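Local coordinates for HTH hxlR-type domain-containing protein (Enterococcus faecalis, PDB 1Z7U) that is of unknown function but probably binds DNA as a winged helix-turn-helix transcriptional regulator of the HxlR type, at residues K22-L27 with L57-K62. Residues are numbered along the deposited sequence; the frame is centred on the assembly and turned at random.
Sequences KWKLSL and LREMEK
The first turn of helix 24-33 faces the C-terminal half of helix 50-63 across Lys24 and Met60, whose CA atoms lie 7.9 Å apart, a gap spanned mainly by side chains. The contact is a worked example of a buried lysine used in two ways, its methylenes packing as a hydrocarbon while its ammonium group pairs with an acid. Fully extended beyond CG (chi3 180°), Lys24 runs antiparallel to the selenomethionine Met60, bringing its CD to 4.0 Å from Met60 CG. At its tip NZ meets Glu59 OE2 at 2.7 Å in a salt-bridging hydrogen bond that uses the anti lone pair of the carboxylate oxygen, and the two chains cross nearly at a right angle. One turn along, Leu27 points at the other helix: its CB and CD2 each lie 4.0 Å from Met60 SE. The bend of Met60 at its last torsion (chi3 80°) places CE 3.8 Å from Lys24 O, while Leu57 CD2 touches Leu27 CG at 4.3 Å. Charge pairing thus borders an apolar core between helix 24-33, which precedes the helix-turn-helix formed by helices 38-44 and 50-63, and helix 50-63 itself, its presumed recognition helix. Arg56 adds a weak, long ion pair to Glu59 OE1; Leu27 also packs on Leu45 and Leu53, and Met60 reaches Val66 in strand 66-71, the first strand of the wing.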
loop_
_atom_site.group_PDB
_atom_site.type_symbol
_atom_site.label_atom_id
_atom_site.label_comp_id
_atom_site.label_asym_id
_atom_site.label_seq_id
_atom_site.Cartn_x
_atom_site.Cartn_y
_atom_site.Cartn_z
ATOM N N LYS A 22 15.856 0.818 -1.555
ATOM C CA LYS A 22 16.432 -0.375 -2.168
ATOM C C LYS A 22 16.678 -1.456 -1.124
ATOM O O LYS A 22 17.151 -1.159 -0.023
ATOM C CB LYS A 22 17.731 -0.032 -2.887
ATOM C CG LYS A 22 18.105 -1.041 -3.984
ATOM C CD LYS A 22 19.575 -0.899 -4.381
ATOM C CE LYS A 22 19.774 -1.036 -5.880
ATOM N NZ LYS A 22 19.615 0.322 -6.516
ATOM N N TRP A 23 16.328 -2.696 -1.470
ATOM C CA TRP A 23 16.562 -3.884 -0.627
ATOM C C TRP A 23 15.561 -4.087 0.499
ATOM O O TRP A 23 15.430 -5.202 1.003
ATOM C CB TRP A 23 17.991 -3.925 -0.057
ATOM C CG TRP A 23 19.058 -4.072 -1.108
ATOM C CD1 TRP A 23 19.931 -3.104 -1.528
ATOM C CD2 TRP A 23 19.356 -5.242 -1.878
ATOM N NE1 TRP A 23 20.752 -3.601 -2.520
ATOM C CE2 TRP A 23 20.419 -4.910 -2.756
ATOM C CE3 TRP A 23 18.823 -6.542 -1.923
ATOM C CZ2 TRP A 23 20.975 -5.835 -3.660
ATOM C CZ3 TRP A 23 19.374 -7.467 -2.827
ATOM C CH2 TRP A 23 20.446 -7.103 -3.677
ATOM N N LYS A 24 14.837 -3.036 0.881
ATOM C CA LYS A 24 14.053 -3.070 2.121
ATOM C C LYS A 24 12.933 -4.080 2.070
ATOM O O LYS A 24 12.702 -4.802 3.040
ATOM C CB LYS A 24 13.544 -1.680 2.509
ATOM C CG LYS A 24 14.649 -0.758 2.980
ATOM C CD LYS A 24 14.073 0.456 3.635
ATOM C CE LYS A 24 15.168 1.388 4.122
ATOM N NZ LYS A 24 14.530 2.548 4.795
ATOM N N LEU A 25 12.246 -4.146 0.933
ATOM C CA LEU A 25 11.192 -5.141 0.740
ATOM C C LEU A 25 11.758 -6.562 0.802
ATOM O O LEU A 25 11.180 -7.425 1.453
ATOM C CB LEU A 25 10.424 -4.893 -0.569
ATOM C CG LEU A 25 9.166 -5.759 -0.774
ATOM C CD1 LEU A 25 8.060 -5.319 0.158
ATOM C CD2 LEU A 25 8.694 -5.724 -2.221
ATOM N N SER A 26 12.896 -6.796 0.152
ATOM C CA SER A 26 13.581 -8.100 0.246
ATOM C C SER A 26 13.995 -8.443 1.676
ATOM O O SER A 26 13.825 -9.574 2.113
ATOM C CB SER A 26 14.806 -8.147 -0.662
ATOM O OG SER A 26 14.412 -8.110 -2.016
ATOM N N LEU A 27 14.546 -7.462 2.382
ATOM C CA LEU A 27 14.912 -7.606 3.792
ATOM C C LEU A 27 13.742 -8.041 4.652
ATOM O O LEU A 27 13.864 -8.963 5.459
ATOM C CB LEU A 27 15.465 -6.289 4.327
ATOM C CG LEU A 27 16.944 -6.172 4.707
ATOM C CD1 LEU A 27 17.790 -7.299 4.177
ATOM C CD2 LEU A 27 17.507 -4.835 4.263
ATOM N N LEU A 57 19.232 -1.842 7.513
ATOM C CA LEU A 57 18.758 -2.337 8.814
ATOM C C LEU A 57 18.705 -1.236 9.870
ATOM O O LEU A 57 17.850 -1.248 10.754
ATOM C CB LEU A 57 19.614 -3.508 9.302
ATOM C CG LEU A 57 19.581 -4.812 8.489
ATOM C CD1 LEU A 57 20.814 -5.671 8.813
ATOM C CD2 LEU A 57 18.291 -5.588 8.728
ATOM N N ARG A 58 19.630 -0.289 9.758
ATOM C CA ARG A 58 19.681 0.868 10.639
ATOM C C ARG A 58 18.443 1.728 10.425
ATOM O O ARG A 58 17.787 2.105 11.381
ATOM C CB ARG A 58 20.939 1.689 10.359
ATOM C CG ARG A 58 21.743 2.019 11.592
ATOM C CD ARG A 58 23.068 1.253 11.644
ATOM N NE ARG A 58 24.151 1.995 10.977
ATOM C CZ ARG A 58 25.450 1.887 11.279
ATOM N NH1 ARG A 58 25.859 1.070 12.250
ATOM N NH2 ARG A 58 26.347 2.608 10.614
ATOM N N GLU A 59 18.123 2.016 9.163
ATOM C CA GLU A 59 16.940 2.814 8.820
ATOM C C GLU A 59 15.662 2.124 9.267
ATOM O O GLU A 59 14.770 2.769 9.825
ATOM C CB GLU A 59 16.877 3.110 7.319
ATOM C CG GLU A 59 17.971 4.052 6.812
ATOM C CD GLU A 59 17.647 4.646 5.458
ATOM O OE1 GLU A 59 18.420 5.507 4.976
ATOM O OE2 GLU A 59 16.622 4.261 4.864
HETATM N N MSE A 60 15.592 0.814 9.042
HETATM C CA MSE A 60 14.406 0.039 9.386
HETATM C C MSE A 60 14.215 -0.115 10.891
HETATM O O MSE A 60 13.088 -0.090 11.366
HETATM C CB MSE A 60 14.415 -1.323 8.697
HETATM C CG MSE A 60 14.371 -1.244 7.198
HETATM SE SE MSE A 60 14.656 -2.999 6.415
HETATM C CE MSE A 60 12.768 -3.747 6.661
ATOM N N GLU A 61 15.313 -0.263 11.631
ATOM C CA GLU A 61 15.268 -0.239 13.101
ATOM C C GLU A 61 14.804 1.130 13.622
ATOM O O GLU A 61 13.992 1.207 14.541
ATOM C CB GLU A 61 16.632 -0.618 13.715
ATOM C CG GLU A 61 16.608 -0.680 15.266
ATOM C CD GLU A 61 17.972 -0.989 15.925
ATOM O OE1 GLU A 61 17.963 -1.413 17.104
ATOM O OE2 GLU A 61 19.031 -0.818 15.278
ATOM N N LYS A 62 15.328 2.195 13.018
ATOM C CA LYS A 62 14.968 3.579 13.353
ATOM C C LYS A 62 13.470 3.824 13.181
ATOM O O LYS A 62 12.834 4.433 14.029
ATOM C CB LYS A 62 15.713 4.550 12.430
ATOM C CG LYS A 62 16.128 5.856 13.077
ATOM C CD LYS A 62 17.223 5.595 14.124
ATOM C CE LYS A 62 18.507 4.981 13.512
ATOM N NZ LYS A 62 19.700 5.903 13.452
#